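Local atomic coordinates of beta-N-acetylhexosaminidase (Beutenbergia cavernae, PDB entry 5BU9), a protein that probably hydrolyses terminal non-reducing N-acetyl-D-hexosamine residues in N-acetyl-beta-D-hexosaminides, as a member of glycoside hydrolase family 3. Residues A[19-24]-A[44-49]; A[39-44]-A[297-302]; A[51-56]-A[122-127]; A[78-81]-A[87-90]. All coordinates share one frame; numbering follows the deposited sequence.

Interaction 1 (A[19-24]-A[44-49]); sequences TDAATA and GRSNAG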
loop_
_atom_site.group_PDB
_atom_site.type_symbol
_atom_site.label_atom_id
_atom_site.label_comp_id
_atom_site.label_asym_id
_atom_site.label_seq_id
_atom_site.Cartn_x
_atom_site.Cartn_y
_atom_site.Cartn_z
ATOM N N THR A 19 7.902 8.398 -6.992
ATOM C CA THR A 19 8.850 8.889 -7.993
ATOM C C THR A 19 8.797 7.858 -9.107
ATOM O O THR A 19 8.441 6.698 -8.884
ATOM C CB THR A 19 10.305 9.031 -7.457
ATOM O OG1 THR A 19 11.145 9.494 -8.505
ATOM C CG2 THR A 19 10.864 7.712 -6.995
ATOM N N ASP A 20 9.133 8.273 -10.316
ATOM C CA ASP A 20 9.193 7.340 -11.412
ATOM C C ASP A 20 10.302 6.331 -11.102
ATOM O O ASP A 20 11.332 6.712 -10.551
ATOM C CB ASP A 20 9.471 8.067 -12.730
ATOM C CG ASP A 20 9.526 7.101 -13.900
ATOM O OD1 ASP A 20 8.433 6.583 -14.269
ATOM O OD2 ASP A 20 10.645 6.832 -14.412
ATOM N N ALA A 21 10.095 5.064 -11.448
ATOM C CA ALA A 21 11.036 4.020 -11.087
ATOM C C ALA A 21 12.417 4.216 -11.718
ATOM O O ALA A 21 13.386 3.669 -11.222
ATOM C CB ALA A 21 10.488 2.666 -11.454
ATOM N N ALA A 22 12.533 5.023 -12.770
ATOM C CA ALA A 22 13.800 5.123 -13.444
ATOM C C ALA A 22 14.553 6.375 -13.052
ATOM O O ALA A 22 15.675 6.597 -13.499
ATOM C CB ALA A 22 13.595 5.065 -14.944
ATOM N N THR A 23 13.950 7.213 -12.220
ATOM C CA THR A 23 14.601 8.475 -11.855
ATOM C C THR A 23 14.228 8.918 -10.474
ATOM O O THR A 23 13.055 8.915 -10.132
ATOM C CB THR A 23 14.213 9.652 -12.790
ATOM O OG1 THR A 23 14.420 9.275 -14.152
ATOM C CG2 THR A 23 15.072 10.890 -12.467
ATOM N N ALA A 24 15.221 9.319 -9.691
ATOM C CA ALA A 24 14.953 10.025 -8.446
ATOM C C ALA A 24 14.484 11.446 -8.784
ATOM O O ALA A 24 15.286 12.355 -8.922
ATOM C CB ALA A 24 16.176 10.066 -7.566
ATOM N N GLY A 44 5.330 3.376 -12.106
ATOM C CA GLY A 44 5.428 3.155 -13.543
ATOM C C GLY A 44 5.812 1.753 -13.977
ATOM O O GLY A 44 5.379 0.778 -13.372
ATOM N N ARG A 45 6.597 1.646 -15.047
ATOM C CA ARG A 45 7.152 0.369 -15.511
ATOM C C ARG A 45 8.577 0.716 -15.914
ATOM O O ARG A 45 8.821 1.554 -16.781
ATOM C CB ARG A 45 6.354 -0.284 -16.685
ATOM C CG ARG A 45 4.828 -0.613 -16.396
ATOM C CD ARG A 45 4.582 -1.655 -15.261
ATOM N NE ARG A 45 3.159 -1.991 -15.062
ATOM C CZ ARG A 45 2.345 -1.481 -14.117
ATOM N NH1 ARG A 45 1.061 -1.851 -14.068
ATOM N NH2 ARG A 45 2.778 -0.597 -13.217
ATOM N N SER A 46 9.517 0.126 -15.199
ATOM C CA SER A 46 10.920 0.318 -15.480
ATOM C C SER A 46 11.537 -0.964 -15.985
ATOM O O SER A 46 11.270 -2.051 -15.467
ATOM C CB SER A 46 11.664 0.781 -14.243
ATOM O OG SER A 46 13.033 0.874 -14.549
ATOM N N ASN A 47 12.371 -0.824 -17.001
ATOM C CA ASN A 47 13.097 -1.943 -17.584
ATOM C C ASN A 47 14.585 -1.762 -17.334
ATOM O O ASN A 47 15.409 -2.431 -17.958
ATOM C CB ASN A 47 12.830 -2.018 -19.087
ATOM C CG ASN A 47 12.940 -3.416 -19.638
ATOM O OD1 ASN A 47 12.368 -4.357 -19.078
ATOM N ND2 ASN A 47 13.659 -3.563 -20.767
ATOM N N ALA A 48 14.943 -0.841 -16.447
ATOM C CA ALA A 48 16.348 -0.460 -16.341
ATOM C C ALA A 48 17.173 -1.574 -15.680
ATOM O O ALA A 48 18.344 -1.736 -15.984
ATOM C CB ALA A 48 16.493 0.842 -15.589
ATOM N N GLY A 49 16.540 -2.365 -14.826
ATOM C CA GLY A 49 17.228 -3.454 -14.158
ATOM C C GLY A 49 17.639 -3.160 -12.723
ATOM O O GLY A 49 17.467 -2.039 -12.228
HETATM O O HOH W 1 14.405 1.569 -12.537
#
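Ser46 meets the turn after strand 15-20 with both atoms of its short side chain. Its CB lies 3.6 Å from Ala21 CB, carbon against carbon, and this is the closest approach of the two segments. From there OG turns anti to the backbone N (chi1 176°), which carries it past Ala21 along the loop 44-49. At the tip three neighbours gather. Ala22 CB approaches loosely, 4.2 Å from Ser46 OG. A water lies 2.5 Å from Ser46 OG and donates to Ala21 O at 2.7 Å, so it bridges the two segments. The backbone N of Ala48 donates to Ser46 OG at 3.2 Å with a nearly straight N-H...O angle of 168°. That last bond closes an ST turn just before helix 50-61.

The opposing segment is also shaped by its own bonds. Asp20 to Thr23 is a type I beta turn. Ala22 N reaches Asp20 OD2 from above the carboxylate plane, which makes an Asx turn. Segment 19-24 holds the end of strand 15-20 and the turn after it. Segment 44-49 is the loop between strand 39-43 and helix 50-61 of the TIM-barrel domain. Val87 and Leu88 pack on Ala21 as well.

No direct hydrogen bond links the segments. They meet through the Ala21 methyl, the Ser46 methylene and one bridging water, which gives Ala21 O a donor and Ser46 OG a polar partner.

Interaction 2 (A[39-44]-A[297-302]); sequences NVFLAG and LVSADP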
loop_
_atom_site.group_PDB
_atom_site.type_symbol
_atom_site.label_atom_id
_atom_site.label_comp_id
_atom_site.label_asym_id
_atom_site.label_seq_id
_atom_site.Cartn_x
_atom_site.Cartn_y
_atom_site.Cartn_z
ATOM N N ASN A 39 8.751 8.131 3.412
ATOM C CA ASN A 39 8.636 6.903 2.654
ATOM C C ASN A 39 8.489 7.230 1.180
ATOM O O ASN A 39 7.935 8.264 0.840
ATOM C CB ASN A 39 7.440 6.075 3.119
ATOM C CG ASN A 39 7.364 5.950 4.627
ATOM O OD1 ASN A 39 8.142 5.227 5.237
ATOM N ND2 ASN A 39 6.418 6.665 5.236
ATOM N N VAL A 40 8.976 6.337 0.312
ATOM C CA VAL A 40 8.870 6.534 -1.119
ATOM C C VAL A 40 8.337 5.298 -1.829
ATOM O O VAL A 40 8.334 4.188 -1.301
ATOM C CB VAL A 40 10.213 6.965 -1.723
ATOM C CG1 VAL A 40 10.635 8.301 -1.158
ATOM C CG2 VAL A 40 11.264 5.938 -1.427
ATOM N N PHE A 41 7.880 5.526 -3.045
ATOM C CA PHE A 41 7.277 4.500 -3.846
ATOM C C PHE A 41 7.798 4.657 -5.272
ATOM O O PHE A 41 7.726 5.738 -5.835
ATOM C CB PHE A 41 5.749 4.617 -3.813
ATOM C CG PHE A 41 5.067 3.750 -4.809
ATOM C CD1 PHE A 41 4.808 2.419 -4.523
ATOM C CD2 PHE A 41 4.709 4.248 -6.058
ATOM C CE1 PHE A 41 4.180 1.598 -5.472
ATOM C CE2 PHE A 41 4.077 3.445 -6.999
ATOM C CZ PHE A 41 3.820 2.106 -6.700
ATOM N N LEU A 42 8.312 3.593 -5.866
ATOM C CA LEU A 42 8.769 3.657 -7.270
ATOM C C LEU A 42 7.645 3.280 -8.232
ATOM O O LEU A 42 7.144 2.149 -8.179
ATOM C CB LEU A 42 9.983 2.741 -7.475
ATOM C CG LEU A 42 11.330 3.375 -7.124
ATOM C CD1 LEU A 42 11.484 3.634 -5.671
ATOM C CD2 LEU A 42 12.471 2.496 -7.625
ATOM N N ALA A 43 7.260 4.220 -9.104
ATOM C CA ALA A 43 6.043 4.100 -9.917
ATOM C C ALA A 43 6.349 3.811 -11.371
ATOM O O ALA A 43 7.472 4.015 -11.819
ATOM C CB ALA A 43 5.214 5.364 -9.833
ATOM N N GLY A 44 5.330 3.376 -12.106
ATOM C CA GLY A 44 5.428 3.155 -13.543
ATOM C C GLY A 44 5.812 1.753 -13.977
ATOM O O GLY A 44 5.379 0.778 -13.372
ATOM N N LEU A 297 -0.747 7.148 0.652
ATOM C CA LEU A 297 0.027 6.898 -0.551
ATOM C C LEU A 297 -0.233 8.017 -1.561
ATOM O O LEU A 297 -1.376 8.253 -1.938
ATOM C CB LEU A 297 -0.329 5.531 -1.128
ATOM C CG LEU A 297 0.409 5.131 -2.412
ATOM C CD1 LEU A 297 1.901 5.082 -2.178
ATOM C CD2 LEU A 297 -0.120 3.806 -2.950
ATOM N N VAL A 298 0.813 8.736 -1.964
ATOM C CA VAL A 298 0.694 9.816 -2.967
ATOM C C VAL A 298 1.650 9.491 -4.125
ATOM O O VAL A 298 2.717 10.070 -4.234
ATOM C CB VAL A 298 0.994 11.195 -2.329
ATOM C CG1 VAL A 298 0.628 12.324 -3.260
ATOM C CG2 VAL A 298 0.219 11.345 -1.022
ATOM N N SER A 299 1.269 8.535 -4.977
ATOM C CA SER A 299 2.190 7.941 -5.949
ATOM C C SER A 299 2.067 8.524 -7.354
ATOM O O SER A 299 3.030 9.081 -7.879
ATOM C CB SER A 299 1.971 6.429 -6.009
ATOM O OG SER A 299 0.578 6.116 -6.115
ATOM N N ALA A 300 0.881 8.402 -7.955
ATOM C CA ALA A 300 0.682 8.783 -9.354
ATOM C C ALA A 300 1.058 10.249 -9.553
ATOM O O ALA A 300 1.760 10.590 -10.492
ATOM C CB ALA A 300 -0.810 8.519 -9.810
ATOM N N ASP A 301 0.575 11.119 -8.665
ATOM C CA ASP A 301 0.832 12.545 -8.813
ATOM C C ASP A 301 1.503 13.084 -7.567
ATOM O O ASP A 301 0.828 13.604 -6.685
ATOM C CB ASP A 301 -0.474 13.294 -9.083
ATOM C CG ASP A 301 -0.288 14.813 -9.201
ATOM O OD1 ASP A 301 0.873 15.280 -9.264
ATOM O OD2 ASP A 301 -1.328 15.535 -9.252
ATOM N N PRO A 302 2.832 12.981 -7.503
ATOM C CA PRO A 302 3.532 13.419 -6.289
ATOM C C PRO A 302 3.523 14.950 -6.123
ATOM O O PRO A 302 3.891 15.441 -5.065
ATOM C CB PRO A 302 4.955 12.875 -6.468
ATOM C CG PRO A 302 5.108 12.636 -7.986
ATOM C CD PRO A 302 3.720 12.407 -8.539
#
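This is a buried, mainly apolar contact between strand 39-43 and the end of strand 296-298 with the loop that follows, in the TIM-barrel sheet. The two strands are not paired directly, because strand 15-20 runs between them and is parallel to both. Phe41 and Ser299 have the nearest CA atoms, 6.5 Å apart.

The Phe41 side chain carries the contact. Its CG is anti to the backbone N (chi1 169°), which extends the ring toward the end of the other strand. Along one side of the ring, CD2 lies 3.5 Å from Ser299 CB and CE2 lies 3.8 Å from the same carbon. The serine thus presents its methylene to the ring obliquely. Leu297 adds one branch nearer the backbone of Phe41, with CD1 4.2 Å from Phe41 CB. Met16 of the intervening strand touches both Phe41 and Leu297, so it completes the packing between them. Asp79 and Leu130 also pack on Phe41.

A glycerol, probably from the crystallisation liquor, lies about 4 Å from the Leu297 side chain. Across these two segments only carbon atoms touch. Ser299 OG is hydrogen-bonded elsewhere and Ser299 N donates to Asp269, so the serine can offer its CB to the ring.

Interaction 3 (A[51-56]-A[122-127]); sequences DATAAV and AASGIN
Thr53 lays its methyl group against the side chain of Ser124. Thr53 CG2 is 3.8 Å from Ser124 CB, and the same methyl lies 3.8 Å from Ser124 O. The methyl is anti to the backbone N, and OG1 sits beside that N (chi1 -59°). This sends the carbon branch across to the other segment and turns the hydroxyl back along its own helix, where OG1 bonds to Gly49 O. In the conformer described, Ser124 OG likewise bonds within its own part of the chain, to Leu121 O. No hydrogen bond crosses between the segments.

Here helix 50-61 packs against the C-terminal end of helix 107-123, two helices on the outside of the TIM-barrel domain. The second helix ends in a Schellman motif. Gly125, with positive phi, is its C-prime residue. Gly125 N bonds to Ala122 O, and Ile126 N bonds to Leu121 O.

The backbones come close at Ala54, whose CA is 4.1 Å from Ser124 CA. A CA-H...O contact forms between Ala54 CA and Ser124 O at 3.5 Å, with an angle of 141° at the hydrogen. The methyl of Ala54 reaches the turn too, with CB 3.9 Å from Ala123 O and 4.0 Å from Ser124 CA. Leu88 packs beside Thr53 and Ser124, and Val50 touches Ala123 and Ser124 from the first helix.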
loop_
_atom_site.group_PDB
_atom_site.type_symbol
_atom_site.label_atom_id
_atom_site.label_comp_id
_atom_site.label_asym_id
_atom_site.label_seq_id
_atom_site.Cartn_x
_atom_site.Cartn_y
_atom_site.Cartn_z
ATOM N N ASP A 51 20.622 -2.989 -10.881
ATOM C CA ASP A 51 21.639 -1.975 -10.588
ATOM C C ASP A 51 21.142 -0.545 -10.830
ATOM O O ASP A 51 21.393 0.338 -10.017
ATOM C CB ASP A 51 22.920 -2.214 -11.422
ATOM C CG ASP A 51 23.671 -3.479 -11.013
ATOM O OD1 ASP A 51 23.767 -3.770 -9.795
ATOM O OD2 ASP A 51 24.164 -4.185 -11.923
ATOM N N ALA A 52 20.459 -0.303 -11.947
ATOM C CA ALA A 52 19.978 1.046 -12.234
ATOM C C ALA A 52 18.943 1.485 -11.205
ATOM O O ALA A 52 18.924 2.650 -10.796
ATOM C CB ALA A 52 19.398 1.122 -13.614
ATOM N N THR A 53 18.103 0.546 -10.777
ATOM C CA THR A 53 17.101 0.824 -9.747
ATOM C C THR A 53 17.784 1.090 -8.397
ATOM O O THR A 53 17.413 2.008 -7.692
ATOM C CB THR A 53 16.104 -0.325 -9.616
ATOM O OG1 THR A 53 15.462 -0.531 -10.878
ATOM C CG2 THR A 53 15.035 -0.026 -8.525
ATOM N N ALA A 54 18.790 0.291 -8.050
ATOM C CA ALA A 54 19.543 0.518 -6.822
ATOM C C ALA A 54 20.138 1.910 -6.786
ATOM O O ALA A 54 20.238 2.495 -5.707
ATOM C CB ALA A 54 20.666 -0.529 -6.662
ATOM N N ALA A 55 20.529 2.438 -7.957
ATOM C CA ALA A 55 21.143 3.771 -8.027
ATOM C C ALA A 55 20.086 4.876 -7.803
ATOM O O ALA A 55 20.356 5.903 -7.189
ATOM C CB ALA A 55 21.841 3.956 -9.322
ATOM N N VAL A 56 18.870 4.636 -8.276
ATOM C CA VAL A 56 17.742 5.513 -8.007
ATOM C C VAL A 56 17.444 5.557 -6.514
ATOM O O VAL A 56 17.340 6.628 -5.923
ATOM C CB VAL A 56 16.505 5.059 -8.790
ATOM C CG1 VAL A 56 15.271 5.780 -8.279
ATOM C CG2 VAL A 56 16.730 5.268 -10.320
ATOM N N ALA A 122 15.157 -6.695 -2.979
ATOM C CA ALA A 122 16.060 -6.250 -1.917
ATOM C C ALA A 122 17.379 -5.767 -2.495
ATOM O O ALA A 122 17.945 -4.800 -2.014
ATOM C CB ALA A 122 16.326 -7.381 -0.920
ATOM N N ALA A 123 17.882 -6.449 -3.517
ATOM C CA ALA A 123 19.138 -6.029 -4.121
ATOM C C ALA A 123 19.005 -4.665 -4.827
ATOM O O ALA A 123 19.988 -3.948 -4.966
ATOM C CB ALA A 123 19.636 -7.077 -5.093
ATOM N N SER A 124 17.799 -4.310 -5.261
ATOM C CA SER A 124 17.595 -3.018 -5.913
ATOM C C SER A 124 17.181 -1.956 -4.892
ATOM O O SER A 124 16.758 -0.864 -5.271
ATOM C CB SER A 124 16.547 -3.123 -7.028
ATOM O OG SER A 124 15.239 -3.250 -6.491
ATOM N N GLY A 125 17.297 -2.284 -3.604
ATOM C CA GLY A 125 17.000 -1.336 -2.531
ATOM C C GLY A 125 15.549 -1.215 -2.068
ATOM O O GLY A 125 15.209 -0.372 -1.223
ATOM N N ILE A 126 14.683 -2.051 -2.622
ATOM C CA ILE A 126 13.278 -2.107 -2.219
ATOM C C ILE A 126 13.194 -2.867 -0.895
ATOM O O ILE A 126 13.834 -3.914 -0.764
ATOM C CB ILE A 126 12.423 -2.820 -3.304
ATOM C CG1 ILE A 126 12.499 -2.047 -4.614
ATOM C CG2 ILE A 126 10.980 -3.101 -2.802
ATOM C CD1 ILE A 126 11.897 -0.678 -4.536
ATOM N N ASN A 127 12.420 -2.377 0.077
ATOM C CA ASN A 127 12.176 -3.166 1.292
ATOM C C ASN A 127 10.693 -3.322 1.591
ATOM O O ASN A 127 10.331 -3.899 2.603
ATOM C CB ASN A 127 12.880 -2.562 2.519
ATOM C CG ASN A 127 12.512 -1.107 2.757
ATOM O OD1 ASN A 127 11.441 -0.642 2.358
ATOM N ND2 ASN A 127 13.425 -0.367 3.381
#

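Interaction 4 (A[78-81]-A[87-90]); sequences TDQE and VLRG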
loop_
_atom_site.group_PDB
_atom_site.type_symbol
_atom_site.label_atom_id
_atom_site.label_comp_id
_atom_site.label_asym_id
_atom_site.label_seq_id
_atom_site.Cartn_x
_atom_site.Cartn_y
_atom_site.Cartn_z
ATOM N N THR A 78 7.520 -0.645 -3.968
ATOM C CA THR A 78 7.058 -0.574 -5.355
ATOM C C THR A 78 5.906 -1.571 -5.515
ATOM O O THR A 78 5.553 -2.282 -4.572
ATOM C CB THR A 78 8.195 -0.842 -6.394
ATOM O OG1 THR A 78 7.695 -0.601 -7.707
ATOM C CG2 THR A 78 8.666 -2.270 -6.337
ATOM N N ASP A 79 5.302 -1.583 -6.694
ATOM C CA ASP A 79 4.257 -2.550 -7.050
ATOM C C ASP A 79 4.831 -3.749 -7.778
ATOM O O ASP A 79 4.891 -3.722 -9.027
ATOM C CB ASP A 79 3.200 -1.920 -7.977
ATOM C CG ASP A 79 2.096 -1.179 -7.225
ATOM O OD1 ASP A 79 2.061 -1.195 -5.967
ATOM O OD2 ASP A 79 1.248 -0.577 -7.918
ATOM N N GLN A 80 5.221 -4.802 -7.045
ATOM C CA GLN A 80 5.808 -5.973 -7.708
ATOM C C GLN A 80 4.908 -7.189 -7.452
ATOM O O GLN A 80 5.272 -8.086 -6.720
ATOM C CB GLN A 80 7.251 -6.221 -7.229
ATOM C CG GLN A 80 8.103 -7.138 -8.158
ATOM C CD GLN A 80 8.736 -6.404 -9.354
ATOM O OE1 GLN A 80 8.204 -5.411 -9.823
ATOM N NE2 GLN A 80 9.889 -6.887 -9.828
ATOM N N GLU A 81 3.720 -7.199 -8.046
ATOM C CA GLU A 81 2.782 -8.324 -7.887
ATOM C C GLU A 81 3.143 -9.460 -8.813
ATOM O O GLU A 81 3.020 -10.628 -8.445
ATOM C CB GLU A 81 1.326 -7.908 -8.181
ATOM C CG GLU A 81 0.749 -6.807 -7.277
ATOM C CD GLU A 81 -0.575 -6.261 -7.801
ATOM O OE1 GLU A 81 -1.320 -6.980 -8.502
ATOM O OE2 GLU A 81 -0.862 -5.084 -7.545
ATOM N N VAL A 87 6.364 -3.390 -11.622
ATOM C CA VAL A 87 6.973 -2.118 -11.957
ATOM C C VAL A 87 8.431 -2.346 -12.372
ATOM O O VAL A 87 8.935 -1.689 -13.271
ATOM C CB VAL A 87 6.897 -1.127 -10.793
ATOM C CG1 VAL A 87 7.818 0.073 -11.089
ATOM C CG2 VAL A 87 5.429 -0.677 -10.531
ATOM N N LEU A 88 9.110 -3.274 -11.709
ATOM C CA LEU A 88 10.551 -3.417 -11.908
ATOM C C LEU A 88 10.851 -4.647 -12.754
ATOM O O LEU A 88 10.616 -5.799 -12.350
ATOM C CB LEU A 88 11.273 -3.481 -10.555
ATOM C CG LEU A 88 11.121 -2.192 -9.722
ATOM C CD1 LEU A 88 11.775 -2.332 -8.351
ATOM C CD2 LEU A 88 11.670 -0.964 -10.472
ATOM N N ARG A 89 11.394 -4.385 -13.927
ATOM C CA ARG A 89 11.641 -5.425 -14.907
ATOM C C ARG A 89 13.019 -5.210 -15.499
ATOM O O ARG A 89 13.618 -4.166 -15.270
ATOM C CB ARG A 89 10.549 -5.398 -15.993
ATOM C CG ARG A 89 10.166 -6.773 -16.531
ATOM C CD ARG A 89 9.325 -6.662 -17.786
ATOM N NE ARG A 89 8.197 -5.757 -17.576
ATOM C CZ ARG A 89 7.064 -6.106 -16.969
ATOM N NH1 ARG A 89 6.070 -5.214 -16.823
ATOM N NH2 ARG A 89 6.927 -7.355 -16.517
ATOM N N GLY A 90 13.535 -6.190 -16.243
ATOM C CA GLY A 90 14.788 -5.998 -16.951
ATOM C C GLY A 90 15.941 -6.783 -16.352
ATOM O O GLY A 90 15.704 -7.758 -15.636
#
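The Gln80 amide grips the backbone of Leu88 with two hydrogen bonds close to its own plane, while Leu88 CB sits off that plane to one side, 3.7 Å from both Gln80 OE1 and NE2. OE1 accepts from Leu88 N at 3.0 Å, on a lone pair. NE2 donates to Leu88 O at 2.8 Å, on a lone pair of that carbonyl. The bonds are fairly straight, 162° and 158° at the hydrogen. Together they fix the rotation of the amide. The chain bends at chi2 (83°) to bring the group there, and Gln80 meets the Leu88 side chain at about a right angle. Leu88 O also accepts from Gln86 NE2. With an alanine here instead of Gln80, Leu88 N would probably lose its acceptor and Leu88 O one of its two donors.

One backbone bond adds to the grip: Val87 N donates to Asp79 O at 3.0 Å. The rest is packing. Thr78 CG2 lies 3.7 Å from Leu88 CD1, and Asp79 CB is 3.6 Å from Val87 CG2. Thr78 OG1 passes 3.2 Å from Val87 CB, while its hydrogen bond goes to Leu42 O. Asp79 OD1 bonds to a glycerol, probably from the crystallisation liquor.

Strands 75-82 and 85-86 form an antiparallel hairpin, and these bonds tie the chain leaving it back to the first strand. Leu121 of helix 107-123 covers Gln80 and Leu88. Strand 39-43, the parallel neighbour of 75-82, lies beside Thr78 and supplies Leu42 O.

How the interactions relate
From the N terminus, interaction 1 comes first. It closes a loop from the end of strand 15-20, through helix 26-35 and strand 39-43, to residues 44-49. Interaction 2 starts inside that loop and ends far along the chain at strand 296-298, so the two cross and share Gly44. Interaction 3 opens after interaction 1 has closed and lies nested within interaction 2. Interaction 4, a short local loop, is nested within interaction 3. Backbone bonds of Ser46 to Val87 and Arg89 tie interaction 1 to interaction 4. Together they join the first barrel strands to strand 296-298, and to the outer helices 50-61 and 107-123.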